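Local coordinates for protein lipopolysaccharide heptosyltransferase 2 (Escherichia coli, PDB 1PSW) that transfers the second heptose of the lipopolysaccharide inner core from ADP-L-glycero-beta-D-manno-heptose onto heptosyl-Kdo2-lipid A, at residues A[131-136]-A[146-151]; A[230-235]-A[241-246]. All coordinates share one frame; numbering follows the deposited sequence.

In the fold
The enzyme has the GT-B architecture, with two six-stranded parallel sheets in separate Rossmann-like domains, and the two contacts fall one in each. Contact 1 belongs to the N-terminal domain, where helix 131-137 meets the chain that follows it; contact 2 lies at the edge of the C-terminal sheet, where helix 225-232 packs on the outermost strand 243-245. They occur one after the other along the chain, on opposite sides of its centre, with their centres about 42 Å apart and their nearest atoms about 24 Å apart. In GT-B enzymes the substrates generally bind in the cleft between the domains. Helix 131-137 reaches that interface through Phe294 of the C-terminal domain, whereas contact 2 joins elements within one domain.

Contact 1 of 2, residues A[131-136]-A[146-151]; sequences MVERYI and RTAQDL
Glu133 on helix 131-137 and Ala148 at the start of the 3-10 turn 148-150 bring the two backbones together, with their CA atoms 6.2 Å apart. The methyl of Ala148 stands above the flat carboxylate of Glu133, with CB 3.3 Å from CD and almost equally far from OE1 and OE2. With CG anti to the carbonyl carbon (chi1 -59°) and the chain extended beyond it, the acid runs past Ala148 without hydrogen bonding to it. Its OE1 instead accepts a hydrogen bond from the backbone N of Leu130, just ahead of the helix, which ties the charged end back to the helix start.

Leu151, just after the 3-10 turn, supplies the apolar half of the contact and divides its two methyls between Glu133 and Ile136, the latter nearly a turn further along the helix. CD1 lies 4.0 Å from the carbonyl O of Glu133 and 4.1 Å from its CB, while CD2 reaches CG2 of Ile136 at 4.0 Å. Ile136 turns its CG2 branch to Leu151: with CG1 beside the backbone N (chi1 -71°), CG2 lies anti to that nitrogen. The backbone of Leu151 is held to the turn by a bond from Leu151 N to Ala148 O (3.1 Å).

Beyond these residues, Ala148 is joined through its backbone to Ala127. Val132 and Tyr135 pack on helix 11-27, and the carbonyl of Arg134 is bonded to the indole of Trp108, at the end of strand 104-108. Met131, a selenomethionine here, bonds through its backbone to Phe294, in the loop between strands 283-287 and 302-306.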
HETATM    1  N   MSE A 131      -5.880   9.969  -5.127  1.00 18.64           N
HETATM    2  CA  MSE A 131      -6.063   8.704  -5.813  1.00 20.14           C
HETATM    3  C   MSE A 131      -7.218   7.928  -5.201  1.00 19.07           C
HETATM    4  O   MSE A 131      -7.973   7.286  -5.922  1.00 17.92           O
HETATM    5  CB  MSE A 131      -4.798   7.840  -5.742  1.00 24.57           C
HETATM    6  CG  MSE A 131      -5.080   6.345  -5.928  1.00 33.11           C
HETATM    7 SE   MSE A 131      -3.492   5.230  -6.076  1.00 48.09          SE
HETATM    8  CE  MSE A 131      -3.501   4.886  -7.974  1.00 41.85           C
ATOM      9  N   VAL A 132      -7.364   7.986  -3.877  1.00 18.15           N
ATOM     10  CA  VAL A 132      -8.445   7.256  -3.208  1.00 18.11           C
ATOM     11  C   VAL A 132      -9.812   7.731  -3.686  1.00 18.39           C
ATOM     12  O   VAL A 132     -10.747   6.932  -3.821  1.00 17.61           O
ATOM     13  CB  VAL A 132      -8.390   7.402  -1.660  1.00 20.35           C
ATOM     14  CG1 VAL A 132      -8.698   8.843  -1.233  1.00 19.60           C
ATOM     15  CG2 VAL A 132      -9.385   6.444  -1.025  1.00 19.42           C
ATOM     16  N   GLU A 133      -9.934   9.030  -3.939  1.00 15.90           N
ATOM     17  CA  GLU A 133     -11.189   9.578  -4.424  1.00 18.19           C
ATOM     18  C   GLU A 133     -11.452   9.062  -5.840  1.00 17.56           C
ATOM     19  O   GLU A 133     -12.587   8.744  -6.186  1.00 18.93           O
ATOM     20  CB  GLU A 133     -11.145  11.110  -4.410  1.00 16.74           C
ATOM     21  CG  GLU A 133     -10.897  11.683  -3.018  1.00 19.33           C
ATOM     22  CD  GLU A 133     -10.634  13.179  -3.034  1.00 23.59           C
ATOM     23  OE1 GLU A 133     -10.016  13.663  -4.008  1.00 23.84           O
ATOM     24  OE2 GLU A 133     -11.022  13.866  -2.065  1.00 23.41           O
ATOM     25  N   ARG A 134     -10.403   8.958  -6.651  1.00 17.32           N
ATOM     26  CA  ARG A 134     -10.570   8.478  -8.015  1.00 19.13           C
ATOM     27  C   ARG A 134     -11.051   7.035  -8.074  1.00 18.55           C
ATOM     28  O   ARG A 134     -11.846   6.680  -8.947  1.00 20.01           O
ATOM     29  CB  ARG A 134      -9.267   8.633  -8.806  1.00 17.96           C
ATOM     30  CG  ARG A 134      -8.846  10.089  -8.945  1.00 18.43           C
ATOM     31  CD  ARG A 134      -7.586  10.268  -9.778  1.00 19.15           C
ATOM     32  NE  ARG A 134      -7.106  11.642  -9.668  1.00 19.70           N
ATOM     33  CZ  ARG A 134      -6.014  12.114 -10.261  1.00 22.10           C
ATOM     34  NH1 ARG A 134      -5.271  11.323 -11.027  1.00 21.13           N
ATOM     35  NH2 ARG A 134      -5.654  13.379 -10.069  1.00 19.14           N
ATOM     36  N   TYR A 135     -10.579   6.196  -7.158  1.00 18.38           N
ATOM     37  CA  TYR A 135     -11.015   4.800  -7.139  1.00 17.67           C
ATOM     38  C   TYR A 135     -12.455   4.713  -6.666  1.00 17.22           C
ATOM     39  O   TYR A 135     -13.283   4.041  -7.275  1.00 16.68           O
ATOM     40  CB  TYR A 135     -10.135   3.951  -6.213  1.00 19.03           C
ATOM     41  CG  TYR A 135      -8.810   3.550  -6.814  1.00 21.63           C
ATOM     42  CD1 TYR A 135      -8.642   3.463  -8.198  1.00 22.41           C
ATOM     43  CD2 TYR A 135      -7.731   3.214  -5.999  1.00 23.42           C
ATOM     44  CE1 TYR A 135      -7.433   3.053  -8.751  1.00 23.50           C
ATOM     45  CE2 TYR A 135      -6.521   2.802  -6.544  1.00 24.84           C
ATOM     46  CZ  TYR A 135      -6.380   2.723  -7.925  1.00 25.15           C
ATOM     47  OH  TYR A 135      -5.185   2.313  -8.474  1.00 24.77           O
ATOM     48  N   ILE A 136     -12.744   5.402  -5.569  1.00 16.15           N
ATOM     49  CA  ILE A 136     -14.078   5.408  -4.991  1.00 17.00           C
ATOM     50  C   ILE A 136     -15.133   5.901  -5.983  1.00 18.67           C
ATOM     51  O   ILE A 136     -16.214   5.336  -6.067  1.00 18.88           O
ATOM     52  CB  ILE A 136     -14.117   6.283  -3.712  1.00 16.33           C
ATOM     53  CG1 ILE A 136     -13.351   5.583  -2.583  1.00 15.47           C
ATOM     54  CG2 ILE A 136     -15.555   6.573  -3.317  1.00 13.22           C
ATOM     55  CD1 ILE A 136     -13.187   6.423  -1.313  1.00 16.23           C
ATOM     56  N   ARG A 146     -19.037  15.011 -10.206  1.00 43.17           N
ATOM     57  CA  ARG A 146     -18.245  15.922 -11.028  1.00 42.00           C
ATOM     58  C   ARG A 146     -16.949  16.241 -10.302  1.00 38.40           C
ATOM     59  O   ARG A 146     -15.914  16.452 -10.929  1.00 38.00           O
ATOM     60  CB  ARG A 146     -19.018  17.210 -11.307  1.00 45.71           C
ATOM     61  CG  ARG A 146     -19.512  17.900 -10.064  1.00 50.81           C
ATOM     62  CD  ARG A 146     -20.402  19.082 -10.390  1.00 55.68           C
ATOM     63  NE  ARG A 146     -21.152  19.508  -9.212  1.00 59.45           N
ATOM     64  CZ  ARG A 146     -22.062  18.757  -8.600  1.00 59.68           C
ATOM     65  NH1 ARG A 146     -22.340  17.541  -9.057  1.00 60.41           N
ATOM     66  NH2 ARG A 146     -22.690  19.218  -7.526  1.00 60.02           N
ATOM     67  N   THR A 147     -17.015  16.281  -8.972  1.00 34.48           N
ATOM     68  CA  THR A 147     -15.837  16.547  -8.148  1.00 31.40           C
ATOM     69  C   THR A 147     -15.879  15.628  -6.932  1.00 28.22           C
ATOM     70  O   THR A 147     -16.907  15.021  -6.646  1.00 25.25           O
ATOM     71  CB  THR A 147     -15.781  18.017  -7.655  1.00 31.17           C
ATOM     72  OG1 THR A 147     -16.780  18.228  -6.651  1.00 34.98           O
ATOM     73  CG2 THR A 147     -16.023  18.977  -8.810  1.00 34.44           C
ATOM     74  N   ALA A 148     -14.764  15.534  -6.217  1.00 25.79           N
ATOM     75  CA  ALA A 148     -14.680  14.681  -5.043  1.00 25.87           C
ATOM     76  C   ALA A 148     -15.639  15.124  -3.950  1.00 25.65           C
ATOM     77  O   ALA A 148     -16.007  14.328  -3.085  1.00 24.48           O
ATOM     78  CB  ALA A 148     -13.245  14.660  -4.513  1.00 24.77           C
ATOM     79  N   GLN A 149     -16.051  16.386  -3.980  1.00 25.94           N
ATOM     80  CA  GLN A 149     -16.968  16.895  -2.966  1.00 27.42           C
ATOM     81  C   GLN A 149     -18.342  16.243  -3.069  1.00 26.25           C
ATOM     82  O   GLN A 149     -19.091  16.233  -2.096  1.00 26.25           O
ATOM     83  CB  GLN A 149     -17.099  18.414  -3.085  1.00 30.86           C
ATOM     84  CG  GLN A 149     -18.060  19.053  -2.079  1.00 36.37           C
ATOM     85  CD  GLN A 149     -17.743  18.689  -0.632  1.00 40.92           C
ATOM     86  OE1 GLN A 149     -16.589  18.758  -0.200  1.00 42.41           O
ATOM     87  NE2 GLN A 149     -18.773  18.314   0.128  1.00 41.06           N
ATOM     88  N   ASP A 150     -18.676  15.702  -4.240  1.00 25.29           N
ATOM     89  CA  ASP A 150     -19.966  15.044  -4.421  1.00 27.09           C
ATOM     90  C   ASP A 150     -20.005  13.640  -3.831  1.00 27.31           C
ATOM     91  O   ASP A 150     -21.079  13.064  -3.664  1.00 29.16           O
ATOM     92  CB  ASP A 150     -20.336  14.954  -5.900  1.00 28.30           C
ATOM     93  CG  ASP A 150     -20.548  16.310  -6.528  1.00 29.77           C
ATOM     94  OD1 ASP A 150     -21.019  17.225  -5.818  1.00 30.49           O
ATOM     95  OD2 ASP A 150     -20.253  16.450  -7.728  1.00 29.26           O
ATOM     96  N   LEU A 151     -18.842  13.082  -3.519  1.00 25.43           N
ATOM     97  CA  LEU A 151     -18.787  11.740  -2.964  1.00 25.56           C
ATOM     98  C   LEU A 151     -19.458  11.641  -1.607  1.00 26.66           C
ATOM     99  O   LEU A 151     -19.185  12.442  -0.710  1.00 26.20           O
ATOM    100  CB  LEU A 151     -17.337  11.275  -2.837  1.00 24.41           C
ATOM    101  CG  LEU A 151     -16.579  10.990  -4.127  1.00 24.74           C
ATOM    102  CD1 LEU A 151     -15.135  10.649  -3.786  1.00 24.37           C
ATOM    103  CD2 LEU A 151     -17.244   9.838  -4.877  1.00 24.13           C
TER

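Contact 2 of 2, residues A[230-235]-A[241-246]; sequences EILAAL and AWCRNL
Leu232, on helix 225-232, reaches across to Cys243 and Asn245 of the edge strand. From CB the chain turns at an unusual chi1 of -100° toward the strand, and CG comes within 4.1 Å of Cys243 O and 4.2 Å of its SG. The branches then part. CD1 packs on CB of Asn245 at 3.9 Å, while CD2 lies 3.4 Å from the carbonyl O of Cys243 and 3.8 Å from its CB. Leu235 approaches the same carbon, its CD1 being 3.8 Å from Cys243 CB, so two leucine methyls converge on one cysteine. The two leucines are the ends of a type I turn, which is consistent with both reaching the same side chain.

Asn245 gives only its CB to Leu232; its amide is gripped by three bonds, ND2 to Asn229 OD1 and His225 O, OD1 from Ala247 N. The two ND2 bonds link the strand to helix 225-232, while the bond from Ala247 N holds the amide to the chain just after the strand.

Helix 225-232 belongs to the beta-alpha-beta crossover from strand 215-218 to its parallel neighbour 243-245. Cys243 also packs on Val216 and Leu218 of that inner strand, Leu232 and Leu235 touch Gln240 of helix 237-240, and Ile231 and Ala234 face helix 199-211.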
ATOM      1  N   GLU A 230      23.041  -2.989   4.323  1.00 22.42           N
ATOM      2  CA  GLU A 230      23.921  -1.831   4.436  1.00 22.24           C
ATOM      3  C   GLU A 230      23.597  -1.080   5.726  1.00 23.33           C
ATOM      4  O   GLU A 230      24.473  -0.478   6.340  1.00 23.03           O
ATOM      5  CB  GLU A 230      23.772  -0.911   3.209  1.00 24.02           C
ATOM      6  CG  GLU A 230      24.723   0.300   3.211  1.00 26.32           C
ATOM      7  CD  GLU A 230      24.774   1.054   1.882  1.00 28.27           C
ATOM      8  OE1 GLU A 230      23.703   1.305   1.278  1.00 24.78           O
ATOM      9  OE2 GLU A 230      25.890   1.428   1.444  1.00 29.75           O
ATOM     10  N   ILE A 231      22.334  -1.127   6.141  1.00 23.05           N
ATOM     11  CA  ILE A 231      21.904  -0.479   7.376  1.00 23.60           C
ATOM     12  C   ILE A 231      22.484  -1.246   8.566  1.00 24.72           C
ATOM     13  O   ILE A 231      23.057  -0.654   9.487  1.00 25.75           O
ATOM     14  CB  ILE A 231      20.352  -0.446   7.474  1.00 23.00           C
ATOM     15  CG1 ILE A 231      19.792   0.479   6.389  1.00 23.69           C
ATOM     16  CG2 ILE A 231      19.914   0.015   8.857  1.00 22.77           C
ATOM     17  CD1 ILE A 231      18.274   0.451   6.249  1.00 21.42           C
ATOM     18  N   LEU A 232      22.343  -2.568   8.541  1.00 25.79           N
ATOM     19  CA  LEU A 232      22.861  -3.426   9.612  1.00 28.45           C
ATOM     20  C   LEU A 232      24.376  -3.332   9.763  1.00 28.87           C
ATOM     21  O   LEU A 232      24.901  -3.396  10.873  1.00 28.47           O
ATOM     22  CB  LEU A 232      22.494  -4.885   9.340  1.00 31.06           C
ATOM     23  CG  LEU A 232      21.301  -5.479  10.074  1.00 33.31           C
ATOM     24  CD1 LEU A 232      21.006  -6.835   9.475  1.00 35.56           C
ATOM     25  CD2 LEU A 232      21.596  -5.603  11.568  1.00 33.34           C
ATOM     26  N   ALA A 233      25.069  -3.202   8.638  1.00 30.61           N
ATOM     27  CA  ALA A 233      26.524  -3.118   8.639  1.00 32.21           C
ATOM     28  C   ALA A 233      27.037  -1.866   9.349  1.00 32.67           C
ATOM     29  O   ALA A 233      28.230  -1.750   9.624  1.00 34.60           O
ATOM     30  CB  ALA A 233      27.045  -3.157   7.210  1.00 30.52           C
ATOM     31  N   ALA A 234      26.142  -0.931   9.646  1.00 31.18           N
ATOM     32  CA  ALA A 234      26.540   0.302  10.310  1.00 30.13           C
ATOM     33  C   ALA A 234      26.382   0.213  11.821  1.00 30.27           C
ATOM     34  O   ALA A 234      26.733   1.143  12.547  1.00 30.89           O
ATOM     35  CB  ALA A 234      25.723   1.467   9.771  1.00 30.58           C
ATOM     36  N   LEU A 235      25.850  -0.908  12.295  1.00 30.49           N
ATOM     37  CA  LEU A 235      25.639  -1.095  13.726  1.00 31.60           C
ATOM     38  C   LEU A 235      26.686  -2.047  14.283  1.00 32.43           C
ATOM     39  O   LEU A 235      27.244  -2.854  13.544  1.00 32.69           O
ATOM     40  CB  LEU A 235      24.244  -1.673  13.986  1.00 32.32           C
ATOM     41  CG  LEU A 235      23.065  -1.069  13.216  1.00 32.52           C
ATOM     42  CD1 LEU A 235      21.779  -1.699  13.717  1.00 32.83           C
ATOM     43  CD2 LEU A 235      23.024   0.436  13.377  1.00 30.93           C
ATOM     44  N   ALA A 241      22.091  -7.323  17.190  1.00 30.48           N
ATOM     45  CA  ALA A 241      21.298  -8.367  17.830  1.00 31.29           C
ATOM     46  C   ALA A 241      19.853  -7.910  18.001  1.00 30.91           C
ATOM     47  O   ALA A 241      18.959  -8.717  18.265  1.00 31.14           O
ATOM     48  CB  ALA A 241      21.893  -8.713  19.189  1.00 30.91           C
ATOM     49  N   TRP A 242      19.637  -6.607  17.849  1.00 28.74           N
ATOM     50  CA  TRP A 242      18.309  -6.024  17.993  1.00 26.35           C
ATOM     51  C   TRP A 242      17.800  -5.373  16.710  1.00 25.09           C
ATOM     52  O   TRP A 242      16.930  -4.502  16.748  1.00 23.69           O
ATOM     53  CB  TRP A 242      18.308  -4.998  19.125  1.00 26.58           C
ATOM     54  CG  TRP A 242      18.488  -5.607  20.482  1.00 28.95           C
ATOM     55  CD1 TRP A 242      19.502  -5.364  21.369  1.00 28.60           C
ATOM     56  CD2 TRP A 242      17.598  -6.522  21.132  1.00 29.04           C
ATOM     57  NE1 TRP A 242      19.293  -6.066  22.533  1.00 30.81           N
ATOM     58  CE2 TRP A 242      18.132  -6.785  22.415  1.00 29.43           C
ATOM     59  CE3 TRP A 242      16.397  -7.142  20.757  1.00 28.37           C
ATOM     60  CZ2 TRP A 242      17.508  -7.642  23.323  1.00 29.55           C
ATOM     61  CZ3 TRP A 242      15.774  -7.997  21.664  1.00 29.40           C
ATOM     62  CH2 TRP A 242      16.334  -8.236  22.933  1.00 29.51           C
ATOM     63  N   CYS A 243      18.351  -5.793  15.577  1.00 23.82           N
ATOM     64  CA  CYS A 243      17.930  -5.268  14.282  1.00 25.23           C
ATOM     65  C   CYS A 243      17.857  -6.425  13.288  1.00 26.28           C
ATOM     66  O   CYS A 243      18.870  -7.042  12.965  1.00 26.79           O
ATOM     67  CB  CYS A 243      18.902  -4.195  13.771  1.00 24.91           C
ATOM     68  SG  CYS A 243      18.357  -3.436  12.207  1.00 29.67           S
ATOM     69  N   ARG A 244      16.651  -6.718  12.810  1.00 24.19           N
ATOM     70  CA  ARG A 244      16.437  -7.811  11.869  1.00 23.73           C
ATOM     71  C   ARG A 244      16.044  -7.334  10.476  1.00 23.32           C
ATOM     72  O   ARG A 244      15.132  -6.518  10.317  1.00 22.35           O
ATOM     73  CB  ARG A 244      15.358  -8.750  12.415  1.00 25.95           C
ATOM     74  CG  ARG A 244      15.071  -9.964  11.547  1.00 28.63           C
ATOM     75  CD  ARG A 244      15.306 -11.259  12.313  1.00 32.79           C
ATOM     76  NE  ARG A 244      14.733 -12.420  11.633  1.00 34.83           N
ATOM     77  CZ  ARG A 244      15.197 -12.937  10.500  1.00 36.57           C
ATOM     78  NH1 ARG A 244      16.258 -12.401   9.909  1.00 37.22           N
ATOM     79  NH2 ARG A 244      14.596 -13.988   9.953  1.00 36.42           N
ATOM     80  N   ASN A 245      16.742  -7.854   9.472  1.00 21.98           N
ATOM     81  CA  ASN A 245      16.470  -7.507   8.084  1.00 21.42           C
ATOM     82  C   ASN A 245      15.513  -8.534   7.474  1.00 21.10           C
ATOM     83  O   ASN A 245      15.920  -9.645   7.139  1.00 21.84           O
ATOM     84  CB  ASN A 245      17.785  -7.465   7.289  1.00 21.77           C
ATOM     85  CG  ASN A 245      17.586  -7.088   5.829  1.00 23.08           C
ATOM     86  OD1 ASN A 245      16.503  -6.659   5.423  1.00 21.26           O
ATOM     87  ND2 ASN A 245      18.641  -7.239   5.031  1.00 23.48           N
ATOM     88  N   LEU A 246      14.240  -8.169   7.335  1.00 20.80           N
ATOM     89  CA  LEU A 246      13.257  -9.075   6.757  1.00 18.80           C
ATOM     90  C   LEU A 246      12.915  -8.697   5.312  1.00 19.73           C
ATOM     91  O   LEU A 246      11.987  -9.249   4.727  1.00 20.34           O
ATOM     92  CB  LEU A 246      11.984  -9.108   7.618  1.00 20.16           C
ATOM     93  CG  LEU A 246      12.145  -9.639   9.049  1.00 20.16           C
ATOM     94  CD1 LEU A 246      10.799  -9.672   9.754  1.00 21.39           C
ATOM     95  CD2 LEU A 246      12.761 -11.031   9.011  1.00 21.07           C
TER